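Local structure of B-agarase (Saccharophagus degradans, 4BQ2) at residues M454-F458 / A577-Y582; S572-S576 / P610-V614; Y582-H587 / Y599-F604; A618-V624 / L644-S648; W638-A642 / N690-V694. The protein hydrolyses agarose as a family 50 exo-beta-agarase, probably releasing short sugars from the chain ends. All blocks are in the same frame, centred on the assembly; numbering follows the deposited sequence.

Contact 1. Residues M454-F458 / A577-Y582; sequences MPDVF and AYADQY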
# COMPACT_ATOMS: atom_id res chain seq x y z
N MET A 454 2.82 -7.56 16.99
CA MET A 454 3.69 -6.45 17.42
C MET A 454 4.76 -6.96 18.40
O MET A 454 4.51 -7.90 19.18
CB MET A 454 2.84 -5.35 18.04
CG MET A 454 2.00 -4.61 17.00
SD MET A 454 3.02 -3.67 15.82
CE MET A 454 3.46 -2.26 16.85
N PRO A 455 5.96 -6.34 18.35
CA PRO A 455 7.04 -6.81 19.18
C PRO A 455 6.88 -6.38 20.63
O PRO A 455 6.36 -5.29 20.89
CB PRO A 455 8.28 -6.12 18.58
CG PRO A 455 7.74 -4.83 18.00
CD PRO A 455 6.39 -5.26 17.44
N ASP A 456 7.31 -7.22 21.56
CA ASP A 456 7.44 -6.76 22.95
C ASP A 456 8.78 -6.08 23.08
O ASP A 456 9.80 -6.72 23.26
CB ASP A 456 7.36 -7.91 23.97
CG ASP A 456 7.27 -7.38 25.40
OD1 ASP A 456 7.90 -6.34 25.66
OD2 ASP A 456 6.53 -7.97 26.24
N VAL A 457 8.76 -4.75 22.99
CA VAL A 457 9.95 -3.95 22.87
C VAL A 457 10.69 -3.82 24.19
O VAL A 457 11.77 -3.24 24.23
CB VAL A 457 9.60 -2.55 22.32
CG1 VAL A 457 9.08 -2.68 20.89
CG2 VAL A 457 8.53 -1.86 23.20
N PHE A 458 10.08 -4.32 25.27
CA PHE A 458 10.76 -4.37 26.57
C PHE A 458 11.48 -5.71 26.83
O PHE A 458 12.25 -5.85 27.78
CB PHE A 458 9.75 -4.06 27.70
CG PHE A 458 9.36 -2.60 27.76
CD1 PHE A 458 10.14 -1.69 28.48
CD2 PHE A 458 8.23 -2.14 27.12
CE1 PHE A 458 9.79 -0.33 28.54
CE2 PHE A 458 7.89 -0.80 27.17
CZ PHE A 458 8.66 0.10 27.88
N ALA A 577 4.51 5.17 26.10
CA ALA A 577 5.66 4.48 26.65
C ALA A 577 6.11 3.30 25.78
O ALA A 577 7.32 3.09 25.57
CB ALA A 577 5.39 4.04 28.09
N TYR A 578 5.13 2.56 25.24
CA TYR A 578 5.40 1.47 24.31
C TYR A 578 6.15 1.99 23.05
O TYR A 578 7.22 1.47 22.68
CB TYR A 578 4.08 0.78 23.89
CG TYR A 578 4.29 -0.31 22.83
CD1 TYR A 578 4.73 -1.60 23.19
CD2 TYR A 578 4.11 -0.04 21.47
CE1 TYR A 578 4.97 -2.59 22.22
CE2 TYR A 578 4.33 -1.03 20.50
CZ TYR A 578 4.77 -2.30 20.88
OH TYR A 578 4.99 -3.31 19.92
N ALA A 579 5.58 2.99 22.40
CA ALA A 579 6.20 3.60 21.22
C ALA A 579 7.58 4.25 21.51
O ALA A 579 8.51 4.09 20.71
CB ALA A 579 5.26 4.56 20.54
N ASP A 580 7.72 4.96 22.63
CA ASP A 580 9.04 5.46 23.02
C ASP A 580 10.11 4.37 23.11
O ASP A 580 11.23 4.54 22.61
CB ASP A 580 8.98 6.15 24.38
CG ASP A 580 8.42 7.56 24.32
OD1 ASP A 580 8.34 8.18 23.23
OD2 ASP A 580 8.06 8.08 25.40
N GLN A 581 9.74 3.23 23.71
CA GLN A 581 10.67 2.12 23.86
C GLN A 581 11.01 1.46 22.52
O GLN A 581 12.19 1.07 22.30
CB GLN A 581 10.13 1.10 24.89
CG GLN A 581 11.00 -0.14 25.09
CD GLN A 581 12.35 0.11 25.77
OE1 GLN A 581 12.62 1.18 26.32
NE2 GLN A 581 13.21 -0.91 25.73
N TYR A 582 10.00 1.33 21.64
CA TYR A 582 10.23 0.80 20.30
C TYR A 582 11.29 1.67 19.59
O TYR A 582 12.33 1.16 19.12
CB TYR A 582 8.93 0.76 19.46
CG TYR A 582 9.22 0.40 18.01
CD1 TYR A 582 9.36 -0.93 17.61
CD2 TYR A 582 9.41 1.40 17.06
CE1 TYR A 582 9.67 -1.25 16.28
CE2 TYR A 582 9.74 1.10 15.75
CZ TYR A 582 9.87 -0.22 15.37
OH TYR A 582 10.18 -0.48 14.06
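Q581 on helix 565-593 lies against V457 and F458, which follow the short strand 454-455, so an outer helix of the catalytic (beta/alpha)8 barrel is joined here to a loop. Q581 CB sits over one face of the F458 ring, 3.5 Å from CZ. CG comes next and makes a CH-pi contact 3.6 Å from the F458 centroid, only 8° off the ring normal, and also touches V457 CG2. A bend at chi2 (68°) then turns the amide back along the ring, and the two planes, 14° apart, are stacked, with CD 3.8 Å from F458 CE1. At the tip NE2 donates to V457 O at 3.1 Å; the bond is nearly straight but tilted from the carbonyl plane.

A second grip lies one turn earlier in the helix. The Y578 hydroxyl gives its hydrogen to a lone pair of P455 O, 2.6 Å from OH and in the carbonyl plane, and M454 CE packs at the edge of the same ring. V457 touches both tyrosines: CG2 is 3.8 Å from Y578 CE1, and CG1 meets the edge of the Y582 ring 3.7 Å from CD1.

Contact 2. Residues S572-S576 / P610-V614; sequences SMLLS and PMEVV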
# COMPACT_ATOMS: atom_id res chain seq x y z
N SER A 572 -3.37 6.40 26.68
CA SER A 572 -2.46 7.35 26.01
C SER A 572 -1.04 7.25 26.59
O SER A 572 -0.06 7.13 25.85
CB SER A 572 -2.97 8.78 26.10
OG SER A 572 -2.12 9.65 25.34
N MET A 573 -0.94 7.27 27.92
CA MET A 573 0.34 7.16 28.61
C MET A 573 1.07 5.83 28.27
O MET A 573 2.30 5.83 28.03
CB MET A 573 0.13 7.28 30.14
CG MET A 573 1.32 6.83 30.97
SD MET A 573 1.06 7.04 32.74
CE MET A 573 0.24 5.49 33.10
N LEU A 574 0.32 4.73 28.27
CA LEU A 574 0.87 3.39 27.99
C LEU A 574 1.32 3.24 26.52
O LEU A 574 2.37 2.63 26.23
CB LEU A 574 -0.14 2.30 28.34
CG LEU A 574 -0.61 2.29 29.81
CD1 LEU A 574 -1.58 1.16 30.07
CD2 LEU A 574 0.56 2.26 30.78
N LEU A 575 0.51 3.78 25.61
CA LEU A 575 0.87 3.78 24.19
C LEU A 575 2.15 4.59 23.96
O LEU A 575 3.03 4.15 23.22
CB LEU A 575 -0.28 4.28 23.27
CG LEU A 575 -0.08 4.06 21.75
CD1 LEU A 575 0.29 2.60 21.43
CD2 LEU A 575 -1.28 4.49 20.93
N SER A 576 2.25 5.76 24.60
CA SER A 576 3.42 6.58 24.48
C SER A 576 4.62 5.83 24.95
O SER A 576 5.65 5.84 24.27
CB SER A 576 3.29 7.90 25.26
OG SER A 576 2.44 8.80 24.56
N PRO A 610 -1.52 6.67 15.40
CA PRO A 610 -2.00 7.43 16.56
C PRO A 610 -0.93 8.43 16.98
O PRO A 610 0.28 8.12 16.88
CB PRO A 610 -2.14 6.37 17.65
CG PRO A 610 -1.95 5.04 17.01
CD PRO A 610 -1.22 5.27 15.73
N MET A 611 -1.35 9.62 17.40
CA MET A 611 -0.40 10.69 17.69
C MET A 611 0.65 10.34 18.73
O MET A 611 1.74 10.86 18.69
CB MET A 611 -1.12 11.99 18.03
CG MET A 611 -0.50 13.22 17.38
SD MET A 611 -0.22 13.17 15.58
CE MET A 611 -1.79 13.70 14.88
N GLU A 612 0.33 9.46 19.68
CA GLU A 612 1.30 9.10 20.69
C GLU A 612 2.52 8.44 20.05
O GLU A 612 3.65 8.63 20.50
CB GLU A 612 0.68 8.15 21.73
CG GLU A 612 -0.39 8.82 22.60
CD GLU A 612 -1.81 8.73 22.08
OE1 GLU A 612 -2.06 8.41 20.88
OE2 GLU A 612 -2.73 8.98 22.93
N VAL A 613 2.27 7.68 18.98
CA VAL A 613 3.30 6.94 18.29
C VAL A 613 4.08 7.87 17.36
O VAL A 613 5.32 7.76 17.23
CB VAL A 613 2.67 5.77 17.51
CG1 VAL A 613 3.72 5.02 16.72
CG2 VAL A 613 2.02 4.80 18.50
N VAL A 614 3.36 8.80 16.73
CA VAL A 614 4.01 9.79 15.87
C VAL A 614 4.97 10.65 16.71
O VAL A 614 6.10 10.90 16.31
CB VAL A 614 2.99 10.70 15.16
CG1 VAL A 614 3.72 11.68 14.28
CG2 VAL A 614 2.00 9.89 14.30
O HOH W 1 4.24 10.02 22.77
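L575 packs against V613 and P610 where helix 565-593 meets the first turn of helix 611-620, two helices of the catalytic (beta/alpha)8 barrel with strand 598-599 between them in sequence. The inner half is apolar and close. L575 CG touches V613 CG2 at 3.9 Å, and its branch CD2 lies across the ring of P610, 3.9 Å from CB. P610 holds the N-cap position, so the leucine packs on the very start of the second helix, and helix 505-511 reaches the same leucine through P507.

Toward solvent the contact becomes polar, and a water enters. The E612 chain leaves its helix beside the backbone N (chi1 -69°) and bends at chi2, which brings CG within 3.3 Å of S572 OG and lays the carboxylate beside that serine. S572 OG donates to E612 OE2 at 2.6 Å, using the anti lone pair of that oxygen. OE2 has a second partner in the Y504 hydroxyl, so two hydroxyls grip this one oxygen and probably restrain the carboxylate. S576, one turn on, brings OG to 3.4 Å from E612 CB. The water joins the helices, 2.8 Å from S576 OG and donating to E612 O at 2.7 Å.

Contact 3. Residues Y582-H587 / Y599-F604; sequences YFKVVH and YLGARF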
# COMPACT_ATOMS: atom_id res chain seq x y z
N TYR A 582 10.00 1.33 21.64
CA TYR A 582 10.23 0.80 20.30
C TYR A 582 11.29 1.67 19.59
O TYR A 582 12.33 1.16 19.12
CB TYR A 582 8.93 0.76 19.46
CG TYR A 582 9.22 0.40 18.01
CD1 TYR A 582 9.36 -0.93 17.61
CD2 TYR A 582 9.41 1.40 17.06
CE1 TYR A 582 9.67 -1.25 16.28
CE2 TYR A 582 9.74 1.10 15.75
CZ TYR A 582 9.87 -0.22 15.37
OH TYR A 582 10.18 -0.48 14.06
N PHE A 583 11.04 2.99 19.53
CA PHE A 583 11.92 3.91 18.79
C PHE A 583 13.27 4.13 19.43
O PHE A 583 14.26 4.27 18.71
CB PHE A 583 11.22 5.24 18.48
CG PHE A 583 10.17 5.13 17.43
CD1 PHE A 583 10.53 4.87 16.11
CD2 PHE A 583 8.81 5.19 17.76
CE1 PHE A 583 9.56 4.69 15.13
CE2 PHE A 583 7.82 5.04 16.76
CZ PHE A 583 8.21 4.80 15.45
N LYS A 584 13.31 4.10 20.77
CA LYS A 584 14.56 4.14 21.55
C LYS A 584 15.46 2.98 21.16
O LYS A 584 16.64 3.18 20.80
CB LYS A 584 14.30 4.13 23.06
CG LYS A 584 15.56 4.41 23.90
CD LYS A 584 15.28 4.36 25.40
CE LYS A 584 16.57 4.48 26.21
NZ LYS A 584 16.44 3.84 27.57
N VAL A 585 14.91 1.78 21.19
CA VAL A 585 15.71 0.58 20.89
C VAL A 585 16.17 0.57 19.43
O VAL A 585 17.34 0.28 19.15
CB VAL A 585 14.96 -0.72 21.22
CG1 VAL A 585 15.67 -1.94 20.63
CG2 VAL A 585 14.87 -0.88 22.72
N VAL A 586 15.27 0.88 18.52
CA VAL A 586 15.64 0.86 17.09
C VAL A 586 16.67 1.93 16.76
O VAL A 586 17.69 1.65 16.08
CB VAL A 586 14.43 0.94 16.16
CG1 VAL A 586 14.87 1.17 14.71
CG2 VAL A 586 13.63 -0.35 16.23
N HIS A 587 16.42 3.15 17.23
CA HIS A 587 17.37 4.22 17.00
C HIS A 587 18.74 3.85 17.57
O HIS A 587 19.76 4.06 16.91
CB HIS A 587 16.90 5.54 17.61
CG HIS A 587 17.94 6.60 17.59
ND1 HIS A 587 18.72 6.89 18.68
CD2 HIS A 587 18.36 7.40 16.58
CE1 HIS A 587 19.57 7.85 18.35
NE2 HIS A 587 19.39 8.17 17.09
N TYR A 599 18.29 8.03 10.52
CA TYR A 599 17.35 6.96 10.79
C TYR A 599 15.99 7.52 10.39
O TYR A 599 15.59 8.58 10.84
CB TYR A 599 17.39 6.53 12.27
CG TYR A 599 16.15 5.80 12.75
CD1 TYR A 599 15.62 4.73 12.02
CD2 TYR A 599 15.54 6.15 13.95
CE1 TYR A 599 14.49 4.06 12.45
CE2 TYR A 599 14.41 5.51 14.40
CZ TYR A 599 13.87 4.47 13.64
OH TYR A 599 12.76 3.83 14.10
N LEU A 600 15.27 6.78 9.57
CA LEU A 600 14.09 7.32 8.89
C LEU A 600 12.75 6.80 9.41
O LEU A 600 11.74 6.90 8.72
CB LEU A 600 14.21 7.06 7.38
CG LEU A 600 15.51 7.54 6.72
CD1 LEU A 600 15.56 6.94 5.32
CD2 LEU A 600 15.63 9.07 6.68
N GLY A 601 12.71 6.25 10.62
CA GLY A 601 11.39 5.89 11.19
C GLY A 601 10.82 4.56 10.67
O GLY A 601 11.58 3.72 10.21
N ALA A 602 9.49 4.39 10.73
CA ALA A 602 8.89 3.07 10.60
C ALA A 602 7.74 3.05 9.61
O ALA A 602 6.97 2.07 9.55
CB ALA A 602 8.43 2.55 11.98
N ARG A 603 7.63 4.14 8.82
CA ARG A 603 6.67 4.21 7.71
C ARG A 603 5.21 4.01 8.16
O ARG A 603 4.60 2.93 7.97
CB ARG A 603 7.08 3.21 6.59
CG ARG A 603 8.59 3.31 6.29
CD ARG A 603 9.11 2.11 5.47
NE ARG A 603 8.45 1.99 4.17
CZ ARG A 603 8.75 2.74 3.09
NH1 ARG A 603 9.69 3.69 3.13
NH2 ARG A 603 8.11 2.52 1.95
N PHE A 604 4.64 5.08 8.70
CA PHE A 604 3.28 5.01 9.27
C PHE A 604 2.23 5.09 8.17
O PHE A 604 2.23 6.03 7.36
CB PHE A 604 3.03 6.22 10.20
CG PHE A 604 3.93 6.31 11.39
CD1 PHE A 604 4.07 5.23 12.26
CD2 PHE A 604 4.58 7.50 11.69
CE1 PHE A 604 4.87 5.33 13.39
CE2 PHE A 604 5.37 7.62 12.82
CZ PHE A 604 5.50 6.53 13.68
O HOH W 2 11.56 1.72 12.76
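Y599 opens the second segment by reaching across to helix 565-593. Its CG stands opposite the backbone N (chi1 159°), which sends the ring along the helix surface. CD2 lies 4.0 Å from H587 CB, CZ lies 3.6 Å from V586 CG1, and the hydroxyl arrives in the plane of the F583 ring, at its edge, with OH 3.2 Å from CD1. G601 follows with a positive phi (81°) that turns the chain, and its amide N sits over a face of the Y599 ring, toward the rim. A602 then places CB 4.0 Å from F583 CE1 and close to Y582. Last, F604 comes from the opposite direction to meet F583, CZ to CZ at 3.7 Å. This loop, between strand 598-599 and helix 611-620 of the (beta/alpha)8 barrel, thereby packs against the helix.

No direct hydrogen bond spans the two segments. A water does so instead, donating to Y582 OH at 2.9 Å, lying 2.8 Å from Y599 OH and making only a weak bond to G601 O. Y582 OH also bonds D489 OD2. The chemistry implies direct contacts that are apolar or van der Waals, with the polar ends of two buried tyrosines bridged by water.

Contact 4. Residues A618-V624 / L644-S648; sequences AKYADVV and LDKPS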
# COMPACT_ATOMS: atom_id res chain seq x y z
N ALA A 618 8.99 11.21 16.42
CA ALA A 618 9.60 12.54 16.29
C ALA A 618 10.80 12.68 17.24
O ALA A 618 11.74 13.41 16.95
CB ALA A 618 8.57 13.63 16.56
N LYS A 619 10.77 11.98 18.35
CA LYS A 619 11.80 12.11 19.38
C LYS A 619 13.10 11.43 18.93
O LYS A 619 14.20 11.95 19.19
CB LYS A 619 11.30 11.50 20.71
CG LYS A 619 12.16 11.78 21.94
CD LYS A 619 11.46 11.26 23.21
CE LYS A 619 12.12 11.80 24.47
NZ LYS A 619 13.58 11.55 24.50
N TYR A 620 12.98 10.30 18.22
CA TYR A 620 14.13 9.46 17.93
C TYR A 620 14.57 9.41 16.46
O TYR A 620 15.75 9.29 16.17
CB TYR A 620 13.90 8.03 18.43
CG TYR A 620 13.85 7.92 19.94
CD1 TYR A 620 15.01 7.93 20.71
CD2 TYR A 620 12.64 7.81 20.59
CE1 TYR A 620 14.97 7.84 22.09
CE2 TYR A 620 12.58 7.72 21.98
CZ TYR A 620 13.76 7.74 22.70
OH TYR A 620 13.71 7.62 24.06
N ALA A 621 13.61 9.45 15.54
CA ALA A 621 13.92 9.43 14.11
C ALA A 621 14.46 10.78 13.67
O ALA A 621 13.97 11.83 14.11
CB ALA A 621 12.69 9.09 13.31
N ASP A 622 15.49 10.76 12.82
CA ASP A 622 15.99 11.98 12.16
C ASP A 622 14.92 12.54 11.24
O ASP A 622 14.77 13.74 11.12
CB ASP A 622 17.26 11.67 11.38
CG ASP A 622 18.41 11.20 12.28
OD1 ASP A 622 18.98 12.03 13.01
OD2 ASP A 622 18.70 9.99 12.31
N VAL A 623 14.20 11.64 10.58
CA VAL A 623 13.17 12.02 9.61
C VAL A 623 11.97 11.07 9.89
O VAL A 623 12.18 9.85 9.96
CB VAL A 623 13.65 11.82 8.15
CG1 VAL A 623 12.54 12.21 7.18
CG2 VAL A 623 14.87 12.66 7.84
N VAL A 624 10.76 11.61 10.06
CA VAL A 624 9.57 10.78 10.31
C VAL A 624 8.95 10.35 8.98
O VAL A 624 8.67 11.20 8.11
CB VAL A 624 8.52 11.54 11.16
CG1 VAL A 624 7.36 10.61 11.49
CG2 VAL A 624 9.16 12.03 12.48
N LEU A 644 5.16 19.48 15.40
CA LEU A 644 6.32 18.60 15.53
C LEU A 644 7.56 19.28 15.00
O LEU A 644 8.64 19.12 15.55
CB LEU A 644 6.11 17.30 14.73
CG LEU A 644 4.94 16.42 15.11
CD1 LEU A 644 4.86 15.24 14.15
CD2 LEU A 644 5.14 15.92 16.53
N ASP A 645 7.40 20.04 13.91
CA ASP A 645 8.51 20.71 13.23
C ASP A 645 9.63 19.71 12.91
O ASP A 645 10.81 20.00 13.18
CB ASP A 645 9.07 21.87 14.07
CG ASP A 645 9.92 22.84 13.25
OD1 ASP A 645 9.80 22.83 11.99
OD2 ASP A 645 10.72 23.60 13.87
N LYS A 646 9.28 18.55 12.34
CA LYS A 646 10.28 17.54 11.96
C LYS A 646 10.29 17.38 10.45
O LYS A 646 9.22 17.32 9.82
CB LYS A 646 9.98 16.12 12.53
CG LYS A 646 10.16 15.90 14.02
CD LYS A 646 11.63 15.86 14.48
CE LYS A 646 12.38 14.62 13.99
NZ LYS A 646 13.70 14.50 14.67
N PRO A 647 11.48 17.20 9.89
CA PRO A 647 11.54 16.82 8.50
C PRO A 647 10.86 15.47 8.35
O PRO A 647 10.92 14.61 9.26
CB PRO A 647 13.04 16.73 8.22
CG PRO A 647 13.67 16.50 9.56
CD PRO A 647 12.81 17.25 10.53
N SER A 648 10.18 15.29 7.22
CA SER A 648 9.28 14.15 7.05
C SER A 648 9.49 13.56 5.66
O SER A 648 10.01 14.21 4.77
CB SER A 648 7.82 14.62 7.23
OG SER A 648 7.65 15.22 8.53
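K646 supplies the side-chain hydrogen bonds between these segments. Bent at chi2 and chi3, its chain curls over A618 and brings NZ to the end of helix 611-620, where it donates to A621 O at 2.7 Å, in the carbonyl plane with a C=O...N angle of 159°. A second bond, to A618 O at 3.2 Å, is weak. A positive charge beside carbonyls at a helix C-terminus should be favourable electrostatically.

In the backbone, V624 N donates to P647 O, 3.1 Å away with a fairly straight 158° angle at the hydrogen, and V624 pairs with S648 in a parallel bridge. Here begins the pairing of strands 624-627 and 648-652, adjacent parallel strands linked through helices 635-638 and 641-644 in a beta-alpha-beta crossover of the (beta/alpha)8 barrel. Two CA-H...O contacts flank the bond: V623 CA reaches the same P647 O, and S648 CA lies 3.2 Å from V624 O.

Apolar contacts complete the set. A618 CB touches K646 CG at 3.8 Å and L644 CD2 at 4.1 Å. V624 CG2 crosses the lysine chain at about a right angle, 4.2 Å from K646 CB, and V623 CG2 lies 4.4 Å from P647 CG.

Contact 5. Residues W638-A642 / N690-V694; sequences WAFLA and NPYFV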
# COMPACT_ATOMS: atom_id res chain seq x y z
N TRP A 638 -2.80 17.15 7.55
CA TRP A 638 -1.35 17.26 7.83
C TRP A 638 -0.96 18.43 8.73
O TRP A 638 0.22 18.68 8.94
CB TRP A 638 -0.52 17.21 6.52
CG TRP A 638 -0.68 15.84 5.84
CD1 TRP A 638 -1.51 15.52 4.81
CD2 TRP A 638 -0.03 14.62 6.23
NE1 TRP A 638 -1.40 14.16 4.51
CE2 TRP A 638 -0.49 13.59 5.38
CE3 TRP A 638 0.93 14.31 7.20
CZ2 TRP A 638 -0.03 12.26 5.47
CZ3 TRP A 638 1.39 12.97 7.31
CH2 TRP A 638 0.90 11.97 6.45
N ALA A 639 -1.95 19.11 9.32
CA ALA A 639 -1.71 20.32 10.11
C ALA A 639 -0.85 20.05 11.35
O ALA A 639 -0.10 20.93 11.79
CB ALA A 639 -3.05 20.95 10.50
N PHE A 640 -0.97 18.85 11.90
CA PHE A 640 -0.18 18.41 13.05
C PHE A 640 1.34 18.51 12.86
O PHE A 640 2.08 18.65 13.83
CB PHE A 640 -0.57 16.99 13.46
CG PHE A 640 -0.03 15.89 12.53
CD1 PHE A 640 1.22 15.31 12.76
CD2 PHE A 640 -0.78 15.46 11.42
CE1 PHE A 640 1.70 14.32 11.92
CE2 PHE A 640 -0.29 14.48 10.57
CZ PHE A 640 0.96 13.92 10.82
N LEU A 641 1.80 18.44 11.61
CA LEU A 641 3.24 18.45 11.30
C LEU A 641 3.92 19.70 11.83
O LEU A 641 5.09 19.64 12.17
CB LEU A 641 3.48 18.41 9.78
CG LEU A 641 3.04 17.08 9.12
CD1 LEU A 641 3.17 17.26 7.61
CD2 LEU A 641 3.88 15.91 9.60
N ALA A 642 3.19 20.82 11.84
CA ALA A 642 3.76 22.12 12.26
C ALA A 642 4.22 22.13 13.70
O ALA A 642 5.28 22.66 14.00
CB ALA A 642 2.78 23.27 12.01
N ASN A 690 4.51 21.36 0.79
CA ASN A 690 4.44 21.19 2.23
C ASN A 690 5.86 21.39 2.80
O ASN A 690 6.77 20.64 2.45
CB ASN A 690 3.84 19.82 2.58
CG ASN A 690 3.62 19.66 4.07
OD1 ASN A 690 4.55 19.90 4.85
ND2 ASN A 690 2.39 19.31 4.49
N PRO A 691 6.07 22.42 3.65
CA PRO A 691 7.42 22.74 4.12
C PRO A 691 8.07 21.68 5.01
O PRO A 691 9.27 21.76 5.26
CB PRO A 691 7.22 24.06 4.89
CG PRO A 691 5.78 24.10 5.25
CD PRO A 691 5.05 23.34 4.18
N TYR A 692 7.29 20.72 5.52
CA TYR A 692 7.81 19.65 6.36
C TYR A 692 8.39 18.45 5.60
O TYR A 692 9.13 17.66 6.19
CB TYR A 692 6.75 19.22 7.40
CG TYR A 692 6.40 20.46 8.21
CD1 TYR A 692 7.31 20.95 9.14
CD2 TYR A 692 5.23 21.20 7.94
CE1 TYR A 692 7.05 22.13 9.85
CE2 TYR A 692 4.95 22.39 8.66
CZ TYR A 692 5.88 22.84 9.59
OH TYR A 692 5.64 23.98 10.31
N PHE A 693 8.07 18.31 4.32
CA PHE A 693 8.52 17.11 3.59
C PHE A 693 9.81 17.31 2.87
O PHE A 693 9.98 18.31 2.18
CB PHE A 693 7.41 16.59 2.64
CG PHE A 693 6.36 15.85 3.38
CD1 PHE A 693 6.54 14.50 3.69
CD2 PHE A 693 5.23 16.50 3.84
CE1 PHE A 693 5.59 13.80 4.42
CE2 PHE A 693 4.26 15.80 4.57
CZ PHE A 693 4.45 14.45 4.87
N VAL A 694 10.73 16.37 3.08
CA VAL A 694 11.98 16.35 2.33
C VAL A 694 12.06 15.37 1.15
O VAL A 694 13.12 15.24 0.52
CB VAL A 694 13.21 16.15 3.24
CG1 VAL A 694 13.15 17.19 4.39
CG2 VAL A 694 13.27 14.70 3.77
O HOH W 3 1.37 20.56 7.03
O HOH W 4 6.79 24.43 12.63
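F693 turns its edge to the face of W638 in a T-shaped pair, and this gives the contact its inner end. The centroid of the F693 ring is 5.7 Å from that of the six-membered indole ring, the planes stand at 81°, and CZ of F693 hangs over the indole toward its rim. L641 is the next first-shell residue. Its branch CD1 presses on F693 CE2 at 3.5 Å, and its CB touches Y692 CD2 at 3.8 Å, so one leucine is wedged between two aromatic rings. Y692 lies flat beneath the backbone: L641 O and A642 N sit over one face of the ring, near its rim, and the phenol oxygen OH approaches A642 CA to 3.3 Å.

Two waters form the next shell. One donates to A642 O at 2.7 Å and lies 2.6 Å from Y692 OH, so the phenol end is tied to the same residue that it packs on. The other donates to W638 O and makes a weak bond with N690 ND2.

Behind the rings, the backbone is shaped by turns. N690 OD1 accepts from Y692 N at 2.9 Å in an Asx turn, the donor lying in the carbonyl plane, and a type I turn runs from N690 to F693; together they are consistent with the orientation of Y692 toward the other segment. A second type I turn, W638 to L641, delivers the tryptophan and the leucine to the same side.

The indole also meets Y626 of strand 624-627 edge-to-face. F693 begins strand 693-699 beside strand 648-652, touching S648 and I650, while L641, on helix 641-644, touches S648 as well.

In the fold
Contacts 1, 2 and 3 lie along helix 565-593: contacts 1 and 3 share Y582, with centres 10 Å apart, and contact 2 sits 11 Å from contact 1, where A579 CB meets V613 CA at 3.8 Å. Contact 3 passes to contact 4 through Y599 N, 2.7 Å from D622 OD2, probably a hydrogen bond. Contact 4 joins contact 5 where S648 O meets V694 N at 2.8 Å, linking the neighbouring parallel strands 648-652 and 693-699 of the barrel sheet. Bound glycerol lies about 3 Å from the side chains of H587 and D622, and probably comes from the crystallisation liquor. The calcium site (D7, E9, S37, K38, D185) involves none of these contacts.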